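Local coordinates for putative aliphatic sulfonates-binding protein (Escherichia coli, PDB 2X26) that probably serves as the periplasmic binding protein of an ABC transport system that takes up aliphatic sulfonates, at residues Tyr9-Ile14 with Trp36-Ala41; Gln44-Leu49 with Phe187-Arg192; Ala48-Ser53 with Ala72-Val77; Leu260-Ala265 with Val278-Arg283. All blocks are in the same frame, centred on the assembly; numbering follows the deposited sequence. Where two conformers were deposited one is given.

Interaction 1 (Tyr9-Ile14 with Trp36-Ala41); sequences YQKGSI and WVEFPA
Tyr-9 meets the strand 33-38 with both its backbone and its ring. Its N donates to Val-37 O at 3.0 Å, tilted 27° from the carbonyl plane, while its O accepts from Phe-39 N at 2.9 Å in a nearly linear bond. The two bonds flank Glu-38 and pair it with Tyr-9 as a parallel beta bridge between strands 4-9 and 33-38. On the side of the sheet that both residues share, the phenol ring lies over Glu-38: Glu-38 CA sits above one face toward the rim, and Glu-38 CG makes a CH-pi contact 4.3 Å from the Tyr-9 ring centroid. The ring gets there because Tyr-9 CG stands between the backbone N and the carbonyl carbon (chi1 72°). Trp-36 presents its edge to the tyrosine in an offset edge-to-face pair, planes 83° apart. Tyrosine suits this place because a broad flat ring can cover the Glu-38 chain and also receive the Trp-36 edge.

Past the bridge the chains part and water fills in. One molecule links Lys-11 N to Phe-39 O, and another joins Gln-10 OE1 to Pro-40 O, while Gln-10 NE2 bonds to Ser-58 O. A type I turn from Gln-10 to Ser-13 then leads into helix 14-21, steadied by Gln-10 N donating to Ser-13 OG at 2.9 Å. Lys-11 NZ reaches back to Glu-38 OE2, a long salt bridge at 3.7 Å, but also bonds to Thr-230 O. Backbone bonds and aromatic packing thus hold Tyr-9 to Glu-38 and its neighbours, whereas the long Lys-11 to Glu-38 pair probably adds little.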
loop_
_atom_site.group_PDB
_atom_site.type_symbol
_atom_site.label_atom_id
_atom_site.label_comp_id
_atom_site.label_asym_id
_atom_site.label_seq_id
_atom_site.Cartn_x
_atom_site.Cartn_y
_atom_site.Cartn_z
ATOM N N TYR A 9 -4.618 4.770 7.855
ATOM C CA TYR A 9 -3.310 4.043 7.734
ATOM C C TYR A 9 -3.515 2.572 8.119
ATOM O O TYR A 9 -4.524 2.234 8.739
ATOM C CB TYR A 9 -2.245 4.693 8.623
ATOM C CG TYR A 9 -2.417 4.483 10.142
ATOM C CD1 TYR A 9 -1.641 3.513 10.821
ATOM C CD2 TYR A 9 -3.323 5.234 10.876
ATOM C CE1 TYR A 9 -1.800 3.314 12.167
ATOM C CE2 TYR A 9 -3.489 5.043 12.263
ATOM C CZ TYR A 9 -2.683 4.100 12.889
ATOM O OH TYR A 9 -2.816 3.877 14.235
ATOM N N GLN A 10 -2.541 1.721 7.763
ATOM C CA GLN A 10 -2.550 0.317 8.163
ATOM C C GLN A 10 -1.270 0.080 8.954
ATOM O O GLN A 10 -0.338 0.896 8.920
ATOM C CB GLN A 10 -2.592 -0.571 6.940
ATOM C CG GLN A 10 -3.869 -0.307 6.046
ATOM C CD GLN A 10 -3.852 -1.173 4.798
ATOM O OE1 GLN A 10 -3.842 -2.423 4.894
ATOM N NE2 GLN A 10 -3.854 -0.533 3.621
ATOM N N LYS A 11 -1.249 -0.989 9.708
ATOM C CA LYS A 11 -0.025 -1.304 10.483
ATOM C C LYS A 11 1.251 -1.293 9.667
ATOM O O LYS A 11 2.319 -0.911 10.184
ATOM C CB LYS A 11 -0.204 -2.641 11.187
ATOM C CG LYS A 11 -1.106 -2.594 12.344
ATOM C CD LYS A 11 -1.175 -4.007 12.912
ATOM C CE LYS A 11 -2.204 -4.112 14.017
ATOM N NZ LYS A 11 -1.867 -3.208 15.142
ATOM N N GLY A 12 1.162 -1.717 8.410
ATOM C CA GLY A 12 2.308 -1.770 7.489
ATOM C C GLY A 12 2.525 -0.544 6.640
ATOM O O GLY A 12 3.418 -0.558 5.755
ATOM N N SER A 13 1.784 0.545 6.920
ATOM C CA SER A 13 1.974 1.817 6.209
ATOM C C SER A 13 3.149 2.506 6.933
ATOM O O SER A 13 2.933 3.368 7.776
ATOM C CB SER A 13 0.740 2.723 6.310
ATOM O OG SER A 13 -0.407 2.060 5.769
ATOM N N ILE A 14 4.384 2.079 6.621
ATOM C CA ILE A 14 5.551 2.453 7.463
ATOM C C ILE A 14 5.779 3.923 7.579
ATOM O O ILE A 14 5.983 4.404 8.687
ATOM C CB ILE A 14 6.807 1.749 6.945
ATOM C CG1 ILE A 14 6.599 0.228 7.000
ATOM C CG2 ILE A 14 8.053 2.224 7.743
ATOM C CD1 ILE A 14 6.038 -0.361 8.400
ATOM N N TRP A 36 -5.700 10.325 13.098
ATOM C CA TRP A 36 -5.147 9.077 12.556
ATOM C C TRP A 36 -6.218 8.006 12.793
ATOM O O TRP A 36 -6.761 7.914 13.889
ATOM C CB TRP A 36 -3.890 8.731 13.379
ATOM C CG TRP A 36 -2.773 9.684 13.195
ATOM C CD1 TRP A 36 -2.485 10.782 13.967
ATOM C CD2 TRP A 36 -1.808 9.677 12.126
ATOM N NE1 TRP A 36 -1.358 11.409 13.469
ATOM C CE2 TRP A 36 -0.954 10.754 12.333
ATOM C CE3 TRP A 36 -1.590 8.851 11.040
ATOM C CZ2 TRP A 36 0.130 11.037 11.472
ATOM C CZ3 TRP A 36 -0.505 9.110 10.173
ATOM C CH2 TRP A 36 0.345 10.200 10.419
ATOM N N VAL A 37 -6.531 7.228 11.762
ATOM C CA VAL A 37 -7.502 6.174 11.864
ATOM C C VAL A 37 -6.883 4.917 11.295
ATOM O O VAL A 37 -6.603 4.833 10.079
ATOM C CB VAL A 37 -8.800 6.506 11.049
ATOM C CG1 VAL A 37 -9.817 5.435 11.296
ATOM C CG2 VAL A 37 -9.311 7.859 11.485
ATOM N N GLU A 38 -6.719 3.925 12.163
ATOM C CA GLU A 38 -6.142 2.657 11.728
ATOM C C GLU A 38 -7.221 1.758 11.136
ATOM O O GLU A 38 -8.282 1.570 11.746
ATOM C CB GLU A 38 -5.488 1.942 12.916
ATOM C CG GLU A 38 -4.698 0.723 12.480
ATOM C CD GLU A 38 -4.268 -0.091 13.665
ATOM O OE1 GLU A 38 -5.074 -0.901 14.135
ATOM O OE2 GLU A 38 -3.120 0.091 14.114
ATOM N N PHE A 39 -6.954 1.235 9.949
ATOM C CA PHE A 39 -7.848 0.273 9.312
ATOM C C PHE A 39 -7.238 -1.132 9.227
ATOM O O PHE A 39 -6.008 -1.262 9.100
ATOM C CB PHE A 39 -8.162 0.764 7.888
ATOM C CG PHE A 39 -9.087 1.945 7.895
ATOM C CD1 PHE A 39 -10.455 1.761 7.880
ATOM C CD2 PHE A 39 -8.567 3.238 7.960
ATOM C CE1 PHE A 39 -11.348 2.892 7.946
ATOM C CE2 PHE A 39 -9.399 4.359 7.999
ATOM C CZ PHE A 39 -10.793 4.184 8.015
ATOM N N PRO A 40 -8.090 -2.158 9.170
ATOM C CA PRO A 40 -7.539 -3.528 9.132
ATOM C C PRO A 40 -7.026 -3.942 7.747
ATOM O O PRO A 40 -6.229 -4.870 7.672
ATOM C CB PRO A 40 -8.723 -4.412 9.469
ATOM C CG PRO A 40 -9.955 -3.567 9.115
ATOM C CD PRO A 40 -9.573 -2.130 9.378
ATOM N N ALA A 41 -7.452 -3.229 6.700
ATOM C CA ALA A 41 -7.020 -3.504 5.316
ATOM C C ALA A 41 -7.410 -2.340 4.386
ATOM O O ALA A 41 -8.248 -1.490 4.755
ATOM C CB ALA A 41 -7.714 -4.832 4.814
HETATM O O HOH W 1 -3.790 -3.918 7.232
HETATM O O HOH W 2 -3.670 -2.494 9.619
HETATM O O HOH W 3 -4.536 -2.147 16.908
#

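Interaction 2 (Gln44-Leu49 with Phe187-Arg192); sequences QMLEAL and FYLAAR
Leu-49 and Leu-189 carry the apolar packing between helix 42-51 and strand 186-191. From the helix, Leu-49 directs its CD2 at the strand, meeting Leu-189 CB at 4.0 Å. Its CG lies anti to the backbone N (chi1 -158°), which carries both methyls outward from the helix. One turn earlier, Leu-46 reaches Leu-189 with its tip, CD2 to CD1 at 4.5 Å, a looser touch. Branched aliphatic chains suit this layer because they fill the space between a helix and a sheet without bringing polar groups into it.

Contacts with the strand backbone form a second group. Leu-49 CD2 lies 3.7 Å from Leu-189 O, and Leu-49 CD1 approaches Ala-191 N at 4.4 Å. These are van der Waals contacts; in the sheet, the backbones of Leu-189 and Ala-190 pair with Gly-57 and Val-75.

The axes of segments 44-49 and 187-191 come within 9.5 Å, their directions 26° from parallel, as in the layered alpha/beta domains of periplasmic binding proteins. Pro-64 and Gln-68 of helix 62-69 also cover Leu-189. Dispersion and burial therefore join helix to strand here, while directional bonds stay within the helix and between strands of the sheet.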
loop_
_atom_site.group_PDB
_atom_site.type_symbol
_atom_site.label_atom_id
_atom_site.label_comp_id
_atom_site.label_asym_id
_atom_site.label_seq_id
_atom_site.Cartn_x
_atom_site.Cartn_y
_atom_site.Cartn_z
ATOM N N GLN A 44 -11.502 -1.539 3.403
ATOM C CA GLN A 44 -12.222 -0.803 4.437
ATOM C C GLN A 44 -11.788 0.660 4.480
ATOM O O GLN A 44 -12.639 1.569 4.643
ATOM C CB GLN A 44 -11.986 -1.422 5.818
ATOM C CG GLN A 44 -12.608 -2.815 5.973
ATOM C CD GLN A 44 -11.664 -3.964 5.614
ATOM O OE1 GLN A 44 -10.938 -3.910 4.626
ATOM N NE2 GLN A 44 -11.707 -5.045 6.425
ATOM N N MET A 45 -10.491 0.925 4.307
ATOM C CA MET A 45 -10.007 2.316 4.304
ATOM C C MET A 45 -10.619 3.067 3.128
ATOM O O MET A 45 -11.006 4.242 3.244
ATOM C CB MET A 45 -8.458 2.384 4.243
ATOM C CG MET A 45 -7.853 3.824 4.230
ATOM S SD MET A 45 -7.764 4.560 2.579
ATOM C CE MET A 45 -7.948 6.301 2.874
ATOM N N LEU A 46 -10.713 2.404 1.982
ATOM C CA LEU A 46 -11.155 3.139 0.791
ATOM C C LEU A 46 -12.658 3.437 0.852
ATOM O O LEU A 46 -13.108 4.421 0.305
ATOM C CB LEU A 46 -10.824 2.391 -0.495
ATOM C CG LEU A 46 -9.307 2.346 -0.805
ATOM C CD1 LEU A 46 -9.053 1.602 -2.129
ATOM C CD2 LEU A 46 -8.549 3.696 -0.784
ATOM N N GLU A 47 -13.393 2.557 1.513
ATOM C CA GLU A 47 -14.795 2.801 1.832
ATOM C C GLU A 47 -14.938 4.105 2.624
ATOM O O GLU A 47 -15.776 4.959 2.322
ATOM C CB GLU A 47 -15.397 1.590 2.577
ATOM C CG GLU A 47 -15.433 0.367 1.629
ATOM C CD GLU A 47 -16.079 -0.898 2.180
ATOM O OE1 GLU A 47 -16.152 -1.083 3.426
ATOM O OE2 GLU A 47 -16.529 -1.722 1.330
ATOM N N ALA A 48 -14.101 4.269 3.636
ATOM C CA ALA A 48 -14.106 5.481 4.430
ATOM C C ALA A 48 -13.712 6.704 3.581
ATOM O O ALA A 48 -14.333 7.763 3.681
ATOM C CB ALA A 48 -13.138 5.314 5.661
ATOM N N LEU A 49 -12.697 6.546 2.739
ATOM C CA LEU A 49 -12.310 7.634 1.879
ATOM C C LEU A 49 -13.449 8.046 0.969
ATOM O O LEU A 49 -13.642 9.252 0.671
ATOM C CB LEU A 49 -11.068 7.191 1.055
ATOM C CG LEU A 49 -10.185 8.322 0.482
ATOM C CD1 LEU A 49 -9.584 9.270 1.494
ATOM C CD2 LEU A 49 -9.035 7.637 -0.224
ATOM N N PHE A 187 0.392 2.831 -2.879
ATOM C CA PHE A 187 -0.141 4.165 -3.216
ATOM C C PHE A 187 -0.674 4.979 -2.056
ATOM O O PHE A 187 -0.982 4.439 -0.973
ATOM C CB PHE A 187 -1.280 4.037 -4.209
ATOM C CG PHE A 187 -0.845 3.566 -5.567
ATOM C CD1 PHE A 187 -0.169 4.429 -6.452
ATOM C CD2 PHE A 187 -1.101 2.268 -5.940
ATOM C CE1 PHE A 187 0.191 4.001 -7.768
ATOM C CE2 PHE A 187 -0.713 1.783 -7.241
ATOM C CZ PHE A 187 -0.059 2.657 -8.155
ATOM N N TYR A 188 -0.729 6.294 -2.273
ATOM C CA TYR A 188 -1.450 7.201 -1.389
ATOM C C TYR A 188 -2.589 7.715 -2.225
ATOM O O TYR A 188 -2.376 8.041 -3.389
ATOM C CB TYR A 188 -0.562 8.356 -0.961
ATOM C CG TYR A 188 0.506 7.842 -0.052
ATOM C CD1 TYR A 188 1.681 7.301 -0.580
ATOM C CD2 TYR A 188 0.300 7.830 1.325
ATOM C CE1 TYR A 188 2.654 6.794 0.286
ATOM C CE2 TYR A 188 1.268 7.329 2.198
ATOM C CZ TYR A 188 2.438 6.805 1.652
ATOM O OH TYR A 188 3.395 6.290 2.507
ATOM N N LEU A 189 -3.793 7.694 -1.639
ATOM C CA LEU A 189 -4.993 8.175 -2.318
ATOM C C LEU A 189 -5.727 9.252 -1.533
ATOM O O LEU A 189 -5.680 9.304 -0.293
ATOM C CB LEU A 189 -5.945 6.996 -2.610
ATOM C CG LEU A 189 -5.342 5.997 -3.662
ATOM C CD1 LEU A 189 -4.758 4.842 -2.876
ATOM C CD2 LEU A 189 -6.387 5.578 -4.645
ATOM N N ALA A 190 -6.437 10.104 -2.274
ATOM C CA ALA A 190 -7.303 11.115 -1.681
ATOM C C ALA A 190 -8.505 11.314 -2.553
ATOM O O ALA A 190 -8.491 10.908 -3.679
ATOM C CB ALA A 190 -6.561 12.442 -1.560
ATOM N N ALA A 191 -9.546 11.972 -2.034
ATOM C CA ALA A 191 -10.602 12.463 -2.908
ATOM C C ALA A 191 -10.094 13.617 -3.776
ATOM O O ALA A 191 -9.277 14.451 -3.332
ATOM C CB ALA A 191 -11.803 12.901 -2.075
ATOM N N ARG A 192 -10.538 13.648 -5.038
ATOM C CA ARG A 192 -10.029 14.663 -5.934
ATOM C C ARG A 192 -10.214 16.110 -5.450
ATOM O O ARG A 192 -9.288 16.919 -5.550
ATOM C CB ARG A 192 -10.515 14.445 -7.356
ATOM C CG ARG A 192 -9.892 15.406 -8.378
ATOM C CD ARG A 192 -10.644 15.326 -9.698
ATOM N NE ARG A 192 -10.885 13.935 -10.083
ATOM C CZ ARG A 192 -10.078 13.243 -10.878
ATOM N NH1 ARG A 192 -8.964 13.820 -11.359
ATOM N NH2 ARG A 192 -10.357 11.961 -11.159
#

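Interaction 3 (Ala48-Ser53 with Ala72-Val77); sequences ALNVGS and ADLVYV
The C-terminal end of helix 42-51, closed by a Schellman motif, packs here against strand 74-80. Leu-74 points toward the helix and sets its CD2 against Leu-49 CG at 3.9 Å, the two side chains crossing at a slant. Leu-49 CD2 lies 4.1 Å from both Leu-74 CD1 and Leu-74 CD2, so the branched ends interlock in the buried layer. Cut back to an alanine, Leu-74 would probably leave a gap beside Leu-49 and take away one of the apolar neighbours of the Asn-50 amide.

Asn-50 lies nearer the surface. With CG anti to the backbone N (chi1 -153°), its amide extends toward the other segment, and ND2 rests 3.3 Å from Ala-72 CB. The small methyl of Ala-72 allows this close approach. A water accepts from both Asn-50 ND2, at 2.6 Å, and Asp-73 N, at 2.7 Å, bridging the side chain to the backbone of Asp-73. The Asp-73 carboxylate turns away to form a salt bridge with Arg-192.

At the helix end, Ser-53 N returns to Ala-48 O at 3.0 Å, and Gly-52 N makes a weak bond to Leu-49 O. Gly-52 has positive phi (91°), a conformation in which a CB would press on the preceding carbonyl oxygen. Such a glycine C-prime residue is the hallmark of the Schellman motif, which here ends a helix packed on the sheet of an alpha/beta domain.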
loop_
_atom_site.group_PDB
_atom_site.type_symbol
_atom_site.label_atom_id
_atom_site.label_comp_id
_atom_site.label_asym_id
_atom_site.label_seq_id
_atom_site.Cartn_x
_atom_site.Cartn_y
_atom_site.Cartn_z
ATOM N N ALA A 48 -14.101 4.269 3.636
ATOM C CA ALA A 48 -14.106 5.481 4.430
ATOM C C ALA A 48 -13.712 6.704 3.581
ATOM O O ALA A 48 -14.333 7.763 3.681
ATOM C CB ALA A 48 -13.138 5.314 5.661
ATOM N N LEU A 49 -12.697 6.546 2.739
ATOM C CA LEU A 49 -12.310 7.634 1.879
ATOM C C LEU A 49 -13.449 8.046 0.969
ATOM O O LEU A 49 -13.642 9.252 0.671
ATOM C CB LEU A 49 -11.068 7.191 1.055
ATOM C CG LEU A 49 -10.185 8.322 0.482
ATOM C CD1 LEU A 49 -9.584 9.270 1.494
ATOM C CD2 LEU A 49 -9.035 7.637 -0.224
ATOM N N ASN A 50 -14.199 7.053 0.494
ATOM C CA ASN A 50 -15.274 7.294 -0.429
ATOM C C ASN A 50 -16.562 7.902 0.163
ATOM O O ASN A 50 -17.345 8.491 -0.562
ATOM C CB ASN A 50 -15.654 6.023 -1.161
ATOM C CG ASN A 50 -16.251 6.320 -2.534
ATOM O OD1 ASN A 50 -17.270 5.755 -2.940
ATOM N ND2 ASN A 50 -15.624 7.234 -3.229
ATOM N N VAL A 51 -16.781 7.698 1.461
ATOM C CA VAL A 51 -17.896 8.356 2.150
ATOM C C VAL A 51 -17.423 9.670 2.733
ATOM O O VAL A 51 -18.237 10.442 3.207
ATOM C CB VAL A 51 -18.629 7.469 3.233
ATOM C CG1 VAL A 51 -19.308 6.284 2.599
ATOM C CG2 VAL A 51 -17.687 6.963 4.312
ATOM N N GLY A 52 -16.115 9.916 2.710
ATOM C CA GLY A 52 -15.560 11.217 3.096
ATOM C C GLY A 52 -15.212 11.310 4.574
ATOM O O GLY A 52 -15.071 12.432 5.080
ATOM N N SER A 53 -15.059 10.178 5.268
ATOM C CA SER A 53 -14.768 10.280 6.705
ATOM C C SER A 53 -13.255 10.341 6.980
ATOM O O SER A 53 -12.862 10.537 8.125
ATOM C CB SER A 53 -15.402 9.154 7.483
ATOM O OG SER A 53 -14.869 7.914 7.098
ATOM N N ALA A 72 -15.726 4.920 -7.729
ATOM C CA ALA A 72 -15.170 5.893 -6.796
ATOM C C ALA A 72 -14.208 6.819 -7.530
ATOM O O ALA A 72 -13.448 6.382 -8.425
ATOM C CB ALA A 72 -14.537 5.238 -5.600
ATOM N N ASP A 73 -14.278 8.107 -7.223
ATOM C CA ASP A 73 -13.451 9.092 -7.943
ATOM C C ASP A 73 -12.135 9.349 -7.184
ATOM O O ASP A 73 -11.527 10.414 -7.302
ATOM C CB ASP A 73 -14.209 10.401 -8.174
ATOM C CG ASP A 73 -13.472 11.367 -9.142
ATOM O OD1 ASP A 73 -12.645 10.929 -9.990
ATOM O OD2 ASP A 73 -13.728 12.590 -9.041
ATOM N N LEU A 74 -11.653 8.350 -6.478
ATOM C CA LEU A 74 -10.444 8.530 -5.648
ATOM C C LEU A 74 -9.201 8.598 -6.499
ATOM O O LEU A 74 -9.048 7.796 -7.416
ATOM C CB LEU A 74 -10.308 7.346 -4.743
ATOM C CG LEU A 74 -11.569 7.078 -3.965
ATOM C CD1 LEU A 74 -11.318 5.796 -3.141
ATOM C CD2 LEU A 74 -11.912 8.268 -3.047
ATOM N N VAL A 75 -8.314 9.543 -6.221
ATOM C CA VAL A 75 -7.175 9.797 -7.105
ATOM C C VAL A 75 -5.907 9.306 -6.449
ATOM O O VAL A 75 -5.779 9.371 -5.198
ATOM C CB VAL A 75 -7.037 11.284 -7.451
ATOM C CG1 VAL A 75 -8.225 11.722 -8.301
ATOM C CG2 VAL A 75 -6.911 12.179 -6.223
ATOM N N TYR A 76 -4.967 8.836 -7.286
ATOM C CA TYR A 76 -3.638 8.464 -6.812
ATOM C C TYR A 76 -2.815 9.742 -6.675
ATOM O O TYR A 76 -2.535 10.421 -7.676
ATOM C CB TYR A 76 -2.963 7.556 -7.834
ATOM C CG TYR A 76 -3.686 6.266 -8.139
ATOM C CD1 TYR A 76 -3.442 5.096 -7.381
ATOM C CD2 TYR A 76 -4.551 6.182 -9.195
ATOM C CE1 TYR A 76 -4.100 3.881 -7.673
ATOM C CE2 TYR A 76 -5.231 4.983 -9.507
ATOM C CZ TYR A 76 -4.997 3.836 -8.736
ATOM O OH TYR A 76 -5.638 2.642 -9.036
ATOM N N VAL A 77 -2.455 10.081 -5.453
ATOM C CA VAL A 77 -1.670 11.274 -5.205
ATOM C C VAL A 77 -0.156 10.989 -5.121
ATOM O O VAL A 77 0.645 11.908 -5.300
ATOM C CB VAL A 77 -2.128 12.108 -3.957
ATOM C CG1 VAL A 77 -3.484 12.865 -4.217
ATOM C CG2 VAL A 77 -2.129 11.254 -2.655
HETATM O O HOH W 4 -16.061 8.835 -5.274
#

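Interaction 4 (Leu260-Ala265 with Val278-Arg283); sequences LQQQTA and VDIRQR
Gln-262 leaves helix 255-270 toward the segment 278-283 and touches it along its whole length. CB and CG pass Arg-281 NH1, each at 4.0 Å, where the two side chains cross at about a right angle, yet the Gln-262 amide and Arg-281 guanidinium planes are only 11° apart. CG is anti to the backbone N and the chain bends at chi2 (61°), turning the amide to the backbone opposite. There CD lies near Ile-280 CG1, and OE1 accepts from Ile-280 N at 2.8 Å, the donor tilted 16° from the carbonyl plane. NE2 donates to Val-278 O at 2.9 Å, with that oxygen in the amide plane, and also bonds to Asp-266 OD1 on its own helix.

Glutamine suits this place because one amide both accepts and donates, matching a peptide N-H and C=O two residues apart. The bonds join the helix to the 3-10 segment 280-283, and both pack on an alpha/beta domain of the periplasmic binding protein fold, where Arg-283 makes a backbone bond to Tyr-76 of strand 74-80. A leucine in place of Gln-262 would probably leave Ile-280 N and Val-278 O without these partners and free the 3-10 segment to shift.

A water extends the network: it donates to Gln-262 OE1 and Asp-279 OD1, and accepts from Arg-281 N and, at the guanidinium edge, from Arg-281 NH1 at 2.6 Å. On the buried side, Ile-280 lays CG2 against Gln-261 CG at 3.7 Å and CG1 against Ala-265 CB at 4.1 Å. Gln-261 sends its NE2 on to Asp-61 O and Tyr-76 OH.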
loop_
_atom_site.group_PDB
_atom_site.type_symbol
_atom_site.label_atom_id
_atom_site.label_comp_id
_atom_site.label_asym_id
_atom_site.label_seq_id
_atom_site.Cartn_x
_atom_site.Cartn_y
_atom_site.Cartn_z
ATOM N N LEU A 260 1.707 0.327 -15.634
ATOM C CA LEU A 260 1.739 -0.963 -14.868
ATOM C C LEU A 260 0.444 -1.157 -14.112
ATOM O O LEU A 260 -0.084 -2.274 -14.042
ATOM C CB LEU A 260 2.915 -1.079 -13.884
ATOM C CG LEU A 260 4.278 -1.030 -14.556
ATOM C CD1 LEU A 260 5.357 -0.652 -13.531
ATOM C CD2 LEU A 260 4.563 -2.399 -15.219
ATOM N N GLN A 261 -0.067 -0.068 -13.531
ATOM C CA GLN A 261 -1.333 -0.181 -12.754
ATOM C C GLN A 261 -2.464 -0.503 -13.734
ATOM O O GLN A 261 -3.381 -1.276 -13.396
ATOM C CB GLN A 261 -1.611 1.090 -11.937
ATOM C CG GLN A 261 -2.864 1.077 -11.071
ATOM C CD GLN A 261 -2.786 0.170 -9.886
ATOM O OE1 GLN A 261 -1.884 -0.659 -9.745
ATOM N NE2 GLN A 261 -3.702 0.377 -8.974
ATOM N N GLN A 262 -2.388 0.051 -14.955
ATOM C CA GLN A 262 -3.455 -0.240 -15.947
ATOM C C GLN A 262 -3.447 -1.717 -16.302
ATOM O O GLN A 262 -4.533 -2.342 -16.390
ATOM C CB GLN A 262 -3.320 0.617 -17.216
ATOM C CG GLN A 262 -4.523 0.467 -18.204
ATOM C CD GLN A 262 -5.826 0.897 -17.574
ATOM O OE1 GLN A 262 -6.006 2.082 -17.270
ATOM N NE2 GLN A 262 -6.755 -0.053 -17.368
ATOM N N GLN A 263 -2.241 -2.281 -16.481
ATOM C CA GLN A 263 -2.087 -3.707 -16.787
ATOM C C GLN A 263 -2.795 -4.558 -15.713
ATOM O O GLN A 263 -3.534 -5.514 -16.015
ATOM C CB GLN A 263 -0.589 -4.100 -16.879
ATOM C CG GLN A 263 0.127 -3.883 -18.236
ATOM C CD GLN A 263 1.664 -3.828 -18.094
ATOM O OE1 GLN A 263 2.267 -4.584 -17.329
ATOM N NE2 GLN A 263 2.288 -2.915 -18.824
ATOM N N THR A 264 -2.553 -4.230 -14.441
ATOM C CA THR A 264 -3.164 -5.002 -13.354
ATOM C C THR A 264 -4.698 -4.844 -13.348
ATOM O O THR A 264 -5.460 -5.808 -13.112
ATOM C CB THR A 264 -2.587 -4.585 -11.985
ATOM O OG1 THR A 264 -1.153 -4.765 -12.031
ATOM C CG2 THR A 264 -3.187 -5.464 -10.856
ATOM N N ALA A 265 -5.161 -3.620 -13.589
ATOM C CA ALA A 265 -6.616 -3.405 -13.675
ATOM C C ALA A 265 -7.198 -4.247 -14.799
ATOM O O ALA A 265 -8.230 -4.906 -14.611
ATOM C CB ALA A 265 -6.965 -1.951 -13.859
ATOM N N VAL A 278 -11.141 -0.076 -15.941
ATOM C CA VAL A 278 -11.013 1.263 -15.354
ATOM C C VAL A 278 -10.046 2.069 -16.241
ATOM O O VAL A 278 -9.175 1.494 -16.876
ATOM C CB VAL A 278 -10.484 1.205 -13.881
ATOM C CG1 VAL A 278 -10.413 2.620 -13.214
ATOM C CG2 VAL A 278 -11.348 0.294 -13.053
ATOM N N ASP A 279 -10.194 3.381 -16.279
ATOM C CA ASP A 279 -9.212 4.221 -16.943
ATOM C C ASP A 279 -8.252 4.731 -15.855
ATOM O O ASP A 279 -8.490 5.796 -15.277
ATOM C CB ASP A 279 -9.920 5.411 -17.611
ATOM C CG ASP A 279 -8.962 6.297 -18.412
ATOM O OD1 ASP A 279 -7.734 6.037 -18.400
ATOM O OD2 ASP A 279 -9.441 7.250 -19.071
ATOM N N ILE A 280 -7.182 3.991 -15.551
ATOM C CA ILE A 280 -6.343 4.373 -14.411
ATOM C C ILE A 280 -5.775 5.791 -14.554
ATOM O O ILE A 280 -5.701 6.530 -13.560
ATOM C CB ILE A 280 -5.149 3.371 -14.185
ATOM C CG1 ILE A 280 -5.705 1.993 -13.797
ATOM C CG2 ILE A 280 -4.060 3.940 -13.155
ATOM C CD1 ILE A 280 -6.478 2.041 -12.493
ATOM N N ARG A 281 -5.392 6.170 -15.779
ATOM C CA ARG A 281 -4.795 7.475 -15.964
ATOM C C ARG A 281 -5.721 8.633 -15.587
ATOM O O ARG A 281 -5.231 9.657 -15.155
ATOM C CB ARG A 281 -4.277 7.655 -17.387
ATOM C CG ARG A 281 -3.019 6.794 -17.627
ATOM C CD ARG A 281 -2.830 6.624 -19.105
ATOM N NE ARG A 281 -1.724 5.750 -19.457
ATOM C CZ ARG A 281 -1.834 4.446 -19.719
ATOM N NH1 ARG A 281 -3.008 3.829 -19.622
ATOM N NH2 ARG A 281 -0.760 3.764 -20.085
ATOM N N GLN A 282 -7.036 8.454 -15.713
ATOM C CA GLN A 282 -8.017 9.491 -15.331
ATOM C C GLN A 282 -7.989 9.756 -13.806
ATOM O O GLN A 282 -8.375 10.848 -13.343
ATOM C CB GLN A 282 -9.437 9.055 -15.804
ATOM C CG GLN A 282 -10.575 10.125 -15.738
ATOM C CD GLN A 282 -11.234 10.333 -14.364
ATOM O OE1 GLN A 282 -11.368 9.403 -13.532
ATOM N NE2 GLN A 282 -11.666 11.573 -14.126
ATOM N N ARG A 283 -7.510 8.759 -13.045
ATOM C CA ARG A 283 -7.460 8.813 -11.587
ATOM C C ARG A 283 -6.097 9.255 -11.051
ATOM O O ARG A 283 -5.902 9.236 -9.844
ATOM C CB ARG A 283 -7.823 7.450 -10.965
ATOM C CG ARG A 283 -9.217 6.927 -11.317
ATOM C CD ARG A 283 -10.334 7.829 -10.792
ATOM N NE ARG A 283 -11.562 7.055 -10.548
ATOM C CZ ARG A 283 -12.407 6.643 -11.493
ATOM N NH1 ARG A 283 -12.160 6.889 -12.775
ATOM N NH2 ARG A 283 -13.501 5.953 -11.158
HETATM O O HOH W 5 -5.207 4.421 -18.410
#

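How the interactions relate
Interactions 2 and 3 are buried and start from the same helix, 42-51; Leu-49 serves both, touching the neighbouring strands 186-191 and 74-80, and their centres are 4 Å apart. Both rely on aliphatic packing, with a water bridge added in interaction 3. Interaction 1 lies at the surface, on the outermost strand 33-38 of the same sheet, and depends on backbone bonds, an aromatic pair and a long salt bridge; Phe-39 connects it to the helix by packing on Ala-48. Interaction 4, partly buried, joins a helix to the C-terminal tail through a glutamine amide. It meets interaction 3 where Arg-283 NH2 approaches Ala-72 O at 2.8 Å.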